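Local structure of PpBBE-like 1 D396N (Physcomitrella patens subsp. patens, 6EO5) at residues Q16-A19 with R24-F27; T55-V60 with I207-T212; N62-A67 with Q174-N179. The protein acts, in its unmodified form, as a cellobiose oxidase, a flavin-dependent member of the berberine bridge enzyme family within the vanillyl-alcohol oxidase (VAO) superfamily. One frame throughout, in Å; residues are numbered along the deposited sequence.

Interaction 1. Residues Q16-A19 with R24-F27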
# COMPACT_ATOMS: atom_id res chain seq x y z
N GLN A 16 18.27 23.06 -18.63
CA GLN A 16 19.71 23.01 -18.84
C GLN A 16 20.38 22.07 -17.84
O GLN A 16 21.20 21.23 -18.22
CB GLN A 16 20.29 24.42 -18.74
CG GLN A 16 19.73 25.36 -19.77
CD GLN A 16 20.30 26.75 -19.65
OE1 GLN A 16 20.69 27.19 -18.56
NE2 GLN A 16 20.39 27.45 -20.78
N CYS A 17 20.03 22.20 -16.56
CA CYS A 17 20.68 21.39 -15.54
C CYS A 17 20.44 19.91 -15.77
O CYS A 17 21.39 19.12 -15.86
CB CYS A 17 20.20 21.82 -14.15
SG CYS A 17 21.21 21.11 -12.84
N LEU A 18 19.17 19.50 -15.88
CA LEU A 18 18.87 18.08 -16.06
C LEU A 18 19.44 17.54 -17.37
O LEU A 18 19.79 16.35 -17.44
CB LEU A 18 17.35 17.84 -16.03
CG LEU A 18 16.60 18.20 -14.74
CD1 LEU A 18 15.12 18.30 -15.04
CD2 LEU A 18 16.87 17.17 -13.65
N ALA A 19 19.55 18.38 -18.40
CA ALA A 19 20.10 17.92 -19.67
C ALA A 19 21.52 17.41 -19.52
O ALA A 19 21.95 16.54 -20.29
CB ALA A 19 20.03 19.05 -20.71
N ARG A 24 15.75 11.08 -19.81
CA ARG A 24 14.57 11.60 -20.51
C ARG A 24 13.80 12.56 -19.61
O ARG A 24 13.74 12.38 -18.39
CB ARG A 24 13.68 10.43 -20.94
CG ARG A 24 12.34 10.84 -21.51
CD ARG A 24 11.65 9.64 -22.13
NE ARG A 24 11.44 8.54 -21.19
CZ ARG A 24 10.28 8.28 -20.58
NH1 ARG A 24 9.23 9.06 -20.83
NH2 ARG A 24 10.17 7.26 -19.74
N THR A 25 13.23 13.61 -20.21
CA THR A 25 12.44 14.58 -19.45
C THR A 25 11.17 14.92 -20.21
O THR A 25 11.01 14.60 -21.39
CB THR A 25 13.21 15.87 -19.16
OG1 THR A 25 13.52 16.55 -20.39
CG2 THR A 25 14.49 15.59 -18.38
N ALA A 26 10.25 15.57 -19.51
CA ALA A 26 9.05 16.15 -20.11
C ALA A 26 8.73 17.43 -19.37
O ALA A 26 8.75 17.45 -18.13
CB ALA A 26 7.87 15.18 -20.07
N PHE A 27 8.44 18.50 -20.11
CA PHE A 27 8.28 19.81 -19.51
C PHE A 27 6.92 20.40 -19.87
O PHE A 27 6.33 20.03 -20.89
CB PHE A 27 9.40 20.76 -19.96
CG PHE A 27 10.64 20.67 -19.12
CD1 PHE A 27 11.60 19.70 -19.37
CD2 PHE A 27 10.84 21.54 -18.06
CE1 PHE A 27 12.74 19.60 -18.59
CE2 PHE A 27 11.99 21.45 -17.26
CZ PHE A 27 12.94 20.48 -17.53

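Interaction 2. Residues T55-V60 with I207-T212. With FAD (flavin-adenine dinucleotide), chain C.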
# COMPACT_ATOMS: atom_id res chain seq x y z
N THR A 55 17.27 6.26 -15.64
CA THR A 55 17.61 4.86 -15.81
C THR A 55 18.90 4.47 -15.09
O THR A 55 19.22 3.28 -15.06
CB THR A 55 17.74 4.50 -17.30
OG1 THR A 55 18.78 5.27 -17.89
CG2 THR A 55 16.45 4.79 -18.04
N THR A 56 19.63 5.42 -14.51
CA THR A 56 20.88 5.15 -13.79
C THR A 56 20.91 5.91 -12.47
O THR A 56 20.26 6.95 -12.31
CB THR A 56 22.12 5.55 -14.60
OG1 THR A 56 22.27 6.98 -14.59
CG2 THR A 56 22.02 5.06 -16.03
N VAL A 57 21.70 5.39 -11.53
CA VAL A 57 21.91 6.08 -10.26
C VAL A 57 22.51 7.45 -10.49
O VAL A 57 22.18 8.42 -9.79
CB VAL A 57 22.79 5.23 -9.32
CG1 VAL A 57 23.15 6.02 -8.07
CG2 VAL A 57 22.09 3.94 -8.96
N ALA A 58 23.42 7.56 -11.46
CA ALA A 58 23.99 8.86 -11.79
C ALA A 58 22.90 9.88 -12.09
O ALA A 58 22.97 11.03 -11.65
CB ALA A 58 24.93 8.73 -12.99
N GLN A 59 21.86 9.46 -12.82
CA GLN A 59 20.82 10.39 -13.23
C GLN A 59 19.92 10.77 -12.07
O GLN A 59 19.44 11.91 -11.99
CB GLN A 59 20.02 9.79 -14.38
CG GLN A 59 20.83 9.61 -15.64
CD GLN A 59 20.02 9.01 -16.76
OE1 GLN A 59 18.93 8.48 -16.53
NE2 GLN A 59 20.53 9.10 -17.98
N VAL A 60 19.67 9.83 -11.15
CA VAL A 60 18.99 10.17 -9.91
C VAL A 60 19.78 11.24 -9.17
O VAL A 60 19.23 12.26 -8.74
CB VAL A 60 18.77 8.92 -9.05
CG1 VAL A 60 18.15 9.31 -7.71
CG2 VAL A 60 17.88 7.93 -9.77
N ILE A 207 15.64 8.89 -2.29
CA ILE A 207 15.05 8.17 -3.41
C ILE A 207 15.62 6.76 -3.41
O ILE A 207 16.77 6.55 -3.78
CB ILE A 207 15.33 8.89 -4.73
CG1 ILE A 207 14.75 10.31 -4.67
CG2 ILE A 207 14.77 8.09 -5.90
CD1 ILE A 207 14.89 11.09 -5.91
N VAL A 208 14.81 5.79 -2.97
CA VAL A 208 15.21 4.39 -3.02
C VAL A 208 15.34 3.96 -4.48
O VAL A 208 14.44 4.19 -5.29
CB VAL A 208 14.21 3.50 -2.27
CG1 VAL A 208 14.54 2.02 -2.49
CG2 VAL A 208 14.23 3.82 -0.78
N THR A 209 16.48 3.35 -4.82
CA THR A 209 16.70 2.88 -6.18
C THR A 209 16.51 1.38 -6.33
O THR A 209 16.11 0.93 -7.40
CB THR A 209 18.11 3.25 -6.66
OG1 THR A 209 19.07 2.79 -5.70
CG2 THR A 209 18.22 4.76 -6.83
N GLN A 210 16.78 0.59 -5.28
CA GLN A 210 16.48 -0.83 -5.36
C GLN A 210 16.20 -1.40 -3.98
O GLN A 210 16.63 -0.86 -2.95
CB GLN A 210 17.60 -1.61 -6.05
CG GLN A 210 18.87 -1.78 -5.25
CD GLN A 210 19.75 -2.86 -5.85
OE1 GLN A 210 19.73 -3.09 -7.06
NE2 GLN A 210 20.52 -3.54 -5.00
N PHE A 211 15.45 -2.50 -3.98
CA PHE A 211 15.13 -3.28 -2.80
C PHE A 211 15.79 -4.65 -2.87
O PHE A 211 15.98 -5.21 -3.95
CB PHE A 211 13.62 -3.49 -2.66
CG PHE A 211 12.85 -2.26 -2.34
CD1 PHE A 211 12.63 -1.91 -1.02
CD2 PHE A 211 12.32 -1.48 -3.35
CE1 PHE A 211 11.91 -0.79 -0.70
CE2 PHE A 211 11.58 -0.34 -3.04
CZ PHE A 211 11.38 0.00 -1.71
N THR A 212 16.09 -5.22 -1.70
CA THR A 212 16.39 -6.64 -1.58
C THR A 212 15.38 -7.26 -0.63
O THR A 212 15.33 -6.88 0.54
CB THR A 212 17.81 -6.88 -1.07
OG1 THR A 212 18.75 -6.29 -1.98
CG2 THR A 212 18.08 -8.37 -1.01
PA FAD C . 3.38 6.32 -5.45
O1A FAD C . 2.27 7.35 -5.55
O2A FAD C . 4.28 6.35 -6.66
O5B FAD C . 4.24 6.42 -4.09
C5B FAD C . 3.63 6.69 -2.85
C4B FAD C . 4.58 7.44 -1.92
O4B FAD C . 5.83 6.77 -1.86
C3B FAD C . 4.88 8.85 -2.42
O3B FAD C . 5.12 9.67 -1.30
C2B FAD C . 6.16 8.67 -3.18
O2B FAD C . 6.90 9.87 -3.26
C1B FAD C . 6.87 7.59 -2.36
N9A FAD C . 7.82 6.86 -3.23
C8A FAD C . 7.54 6.26 -4.44
N7A FAD C . 8.68 5.72 -4.93
C5A FAD C . 9.68 5.97 -4.06
C6A FAD C . 11.03 5.66 -4.08
N6A FAD C . 11.53 4.98 -5.11
N1A FAD C . 11.84 6.05 -3.03
C2A FAD C . 11.30 6.76 -1.99
N3A FAD C . 9.96 7.08 -1.97
C4A FAD C . 9.16 6.69 -2.99
N1 FAD C . -2.19 -1.16 -0.16
C2 FAD C . -1.98 -2.39 0.47
O2 FAD C . -1.27 -2.50 1.49
N3 FAD C . -2.56 -3.53 -0.06
C4 FAD C . -3.35 -3.45 -1.19
O4 FAD C . -3.84 -4.47 -1.65
C4X FAD C . -3.56 -2.23 -1.82
N5 FAD C . -4.31 -2.17 -2.97
C5X FAD C . -4.26 -1.04 -3.77
C6 FAD C . -4.91 -1.04 -5.00
C7 FAD C . -4.80 0.03 -5.90
C7M FAD C . -5.50 -0.02 -7.24
C8 FAD C . -4.10 1.18 -5.48
C8M FAD C . -4.03 2.42 -6.36
C9 FAD C . -3.53 1.20 -4.20
C9A FAD C . -3.58 0.09 -3.33
N10 FAD C . -3.06 0.10 -2.03
C10 FAD C . -2.95 -1.08 -1.32
C1' FAD C . -2.35 1.29 -1.47
C2' FAD C . -0.87 1.21 -1.85
O2' FAD C . -0.15 0.31 -1.04
C3' FAD C . -0.26 2.58 -1.72
O3' FAD C . -0.99 3.41 -2.60
C4' FAD C . 1.22 2.54 -2.08
O4' FAD C . 1.89 3.53 -1.33
C5' FAD C . 1.42 2.74 -3.58
O5' FAD C . 2.78 2.83 -3.96
P FAD C . 3.13 3.43 -5.42
O1P FAD C . 4.62 3.31 -5.66
O2P FAD C . 2.31 2.83 -6.53
O3P FAD C . 2.57 4.93 -5.32

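Interaction 3. Residues N62-A67 with Q174-N179. With NAG (2-acetamido-2-deoxy-beta-D-glucopyranose), chain D.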
# COMPACT_ATOMS: atom_id res chain seq x y z
N ASN A 62 21.73 13.35 -10.46
CA ASN A 62 21.60 14.59 -11.21
C ASN A 62 20.32 15.32 -10.85
O ASN A 62 20.33 16.53 -10.61
CB ASN A 62 21.64 14.32 -12.70
CG ASN A 62 21.25 15.53 -13.51
OD1 ASN A 62 20.08 15.72 -13.83
ND2 ASN A 62 22.23 16.36 -13.84
N ALA A 63 19.20 14.59 -10.82
CA ALA A 63 17.92 15.21 -10.47
C ALA A 63 17.96 15.80 -9.07
O ALA A 63 17.47 16.92 -8.85
CB ALA A 63 16.79 14.18 -10.60
N VAL A 64 18.54 15.08 -8.11
CA VAL A 64 18.63 15.59 -6.75
C VAL A 64 19.51 16.83 -6.69
O VAL A 64 19.22 17.79 -5.97
CB VAL A 64 19.13 14.49 -5.80
CG1 VAL A 64 19.41 15.05 -4.41
CG2 VAL A 64 18.12 13.35 -5.73
N PHE A 65 20.61 16.83 -7.45
CA PHE A 65 21.47 18.01 -7.48
C PHE A 65 20.77 19.19 -8.15
O PHE A 65 20.80 20.31 -7.64
CB PHE A 65 22.78 17.67 -8.19
CG PHE A 65 23.67 18.86 -8.43
CD1 PHE A 65 24.56 19.28 -7.46
CD2 PHE A 65 23.60 19.57 -9.62
CE1 PHE A 65 25.37 20.38 -7.68
CE2 PHE A 65 24.40 20.67 -9.84
CZ PHE A 65 25.29 21.07 -8.87
N CYS A 66 20.12 18.94 -9.28
CA CYS A 66 19.50 20.02 -10.05
C CYS A 66 18.32 20.64 -9.32
O CYS A 66 18.05 21.83 -9.47
CB CYS A 66 19.06 19.51 -11.42
SG CYS A 66 20.44 19.24 -12.55
N ALA A 67 17.58 19.84 -8.55
CA ALA A 67 16.44 20.40 -7.84
C ALA A 67 16.91 21.32 -6.73
O ALA A 67 16.29 22.36 -6.47
CB ALA A 67 15.56 19.29 -7.28
N GLN A 174 18.84 0.48 -1.20
CA GLN A 174 19.82 1.48 -1.60
C GLN A 174 19.07 2.71 -2.08
O GLN A 174 18.11 2.60 -2.85
CB GLN A 174 20.72 0.98 -2.71
CG GLN A 174 21.43 -0.27 -2.32
CD GLN A 174 22.40 -0.71 -3.37
OE1 GLN A 174 22.60 0.01 -4.36
NE2 GLN A 174 23.00 -1.87 -3.17
N LEU A 175 19.52 3.89 -1.63
CA LEU A 175 18.88 5.14 -2.01
C LEU A 175 19.93 6.21 -2.26
O LEU A 175 21.08 6.11 -1.82
CB LEU A 175 17.88 5.62 -0.93
CG LEU A 175 18.42 5.92 0.46
CD1 LEU A 175 18.70 7.41 0.62
CD2 LEU A 175 17.43 5.44 1.50
N VAL A 176 19.51 7.23 -3.00
CA VAL A 176 20.27 8.46 -3.20
C VAL A 176 19.80 9.47 -2.16
O VAL A 176 18.64 9.88 -2.18
CB VAL A 176 20.08 8.99 -4.63
CG1 VAL A 176 20.77 10.33 -4.82
CG2 VAL A 176 20.58 7.98 -5.64
N ALA A 177 20.70 9.86 -1.26
CA ALA A 177 20.34 10.73 -0.15
C ALA A 177 20.30 12.20 -0.59
O ALA A 177 20.53 12.55 -1.75
CB ALA A 177 21.30 10.53 1.02
N ALA A 178 19.99 13.09 0.37
CA ALA A 178 19.79 14.49 0.03
C ALA A 178 21.09 15.16 -0.40
O ALA A 178 21.08 16.02 -1.28
CB ALA A 178 19.18 15.25 1.21
N ASN A 179 22.21 14.77 0.21
CA ASN A 179 23.50 15.35 -0.18
C ASN A 179 24.10 14.66 -1.40
O ASN A 179 25.21 15.03 -1.80
CB ASN A 179 24.48 15.35 1.02
CG ASN A 179 25.00 13.96 1.41
OD1 ASN A 179 24.75 12.97 0.72
ND2 ASN A 179 25.73 13.90 2.53
C1 NAG D . 26.33 12.69 3.07
C2 NAG D . 27.83 12.61 2.83
C3 NAG D . 28.34 11.24 3.24
C4 NAG D . 28.00 10.97 4.70
C5 NAG D . 26.49 11.16 4.95
C6 NAG D . 26.13 11.10 6.42
C7 NAG D . 28.68 14.08 1.05
C8 NAG D . 28.92 15.10 2.13
N2 NAG D . 28.17 12.91 1.45
O3 NAG D . 29.75 11.15 3.06
O4 NAG D . 28.41 9.66 5.07
O5 NAG D . 26.04 12.44 4.47
O6 NAG D . 25.89 12.41 6.92
O7 NAG D . 28.95 14.30 -0.13

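Interaction 1. Residues Q16-A19 with R24-F27
F27, whose carbonyl oxygen is hydrogen-bonded to the hydroxyl of T30, turns its ring back toward L18 of the preceding helix. The contact joins helix 14-21 to strand 24-26 through a short turn, an alpha-beta unit in which the strand forms one edge of a four-stranded mixed sheet. L18 carries the helix side of it. Its CG lies beside the backbone N (chi1 -62°), and an extended second torsion then sends CD1 outward, 4.0 Å from F27 CZ. The methyl meets the ring obliquely. Nearer its base, L18 CB approaches T25 CG2 at 4.3 Å. The alternation of strand 24-26, carried on into F27 just past its end, explains the partners: T25 and F27 both direct their side chains toward the helix, whereas A26, between them, packs its small methyl against E32 and Y33 of helix 31-36. Threonine suits this partly exposed place, with a methyl for the leucine and a hydroxyl, OG1, at the edge of the F27 ring and in its plane, 3.6 Å from F27 CE1. The strand itself is held by backbone bonds of R24 with F53 and A26 with F51. L18, buried, also rests on N62 and C66 of helix 57-70, and next to it the two helices are joined covalently by the disulfide between C17 SG and C66 SG.

Interaction 2. Residues T55-V60 with I207-T212
The adenine end of the FAD pocket is walled by strand 207-217, and helix 57-70 packs against the strand through V60, I207 and T209. V60 CG1 lies 4.0 Å from I207 CG2, the two branched side chains passing with their ends pointing opposite ways. V60 CG2, the branch beside the backbone N, instead meets T209 CG2 at 4.3 Å, and V57 CG2 touches the same methyl more loosely. Threonine fits here because it is two-sided: its methyl joins the valines while OG1 is hydrogen-bonded to Q174 O of the adjoining strand; T209 and Q210 both face Q174, a classic beta bulge. T56, at the N-cap position just before the helix, accepts from Q59 N through its OG1 at 3.1 Å. Q59 folds back, its OE1 taking the backbone N-H of T55 at 2.9 Å in a nearly straight bond (169°). V208 points away from the helix and meets the cofactor with its main chain. V208 N donates to FAD N1A at 3.0 Å, and FAD N6A donates to V208 O, also at 3.0 Å. This pair implies that the base is read by main-chain hydrogen bonds, while the contacts with the helix behind it are between methyl groups.

Interaction 3. Residues N62-A67 with Q174-N179
V64 meets the end of strand 170-176 and the loop that follows it, one with each methyl. CG1 sits against two successive backbone carbonyls of the loop, 3.7 Å from A178 O and 3.8 Å from A177 O, while CG2 touches V176 CG1 at 4.1 Å. V64 points toward the other segment, and with CG1 anti to the backbone N (chi1 172°) that methyl goes to the carbonyls while CG2 goes to V176. The two valines lie alongside one another, their side chains running opposite ways. These are van der Waals contacts; a compact beta-branched residue suits a helix face that lies this close to main chain, the CA atoms of V64 and A178 being 7.0 Å apart. A177 and A178 turn their methyls away, so it is their carbonyl oxygens that meet V64. A178 O has a polar partner as well, the amine of K68 one turn further along the helix. The arrangement is helix-on-sheet packing within the FAD-binding domain: helix 57-70 lies on the antiparallel sheet to which strands 170-176 and 207-217 belong. V176 is positioned by backbone bonding to I207 and is also covered by V57, V60 and Q61, while F462, from a distant part of the chain, packs on both V64 and A178. Beyond the strand end the chain turns toward the surface at N179, which is glycosylated: N179 ND2 is bonded covalently to C1 of the N-acetylglucosamine. T181, the threonine of the N-X-T sequon, is hydrogen-bonded through its hydroxyl both to N179 OD1 and to the sugar.

How the interactions relate
From the N terminus, interaction 1 closes first, a tight local turn between helix 14-21 and the edge strand 24-26, finished before either of the others opens. Helix 57-70 then serves both remaining contacts: its N-terminal end, with the loop residues just before it, opens interaction 2 and its middle opens interaction 3. Interaction 3 closes earlier, at 174-179, and interaction 2 only at 207-212, so the span of the former falls wholly within that of the latter. Their closing strands are hydrogen-bonded neighbours in one antiparallel sheet, and the centres of interactions 2 and 3 are about 10 Å apart. The disulfide C17-C66 is the covalent link between interactions 1 and 3.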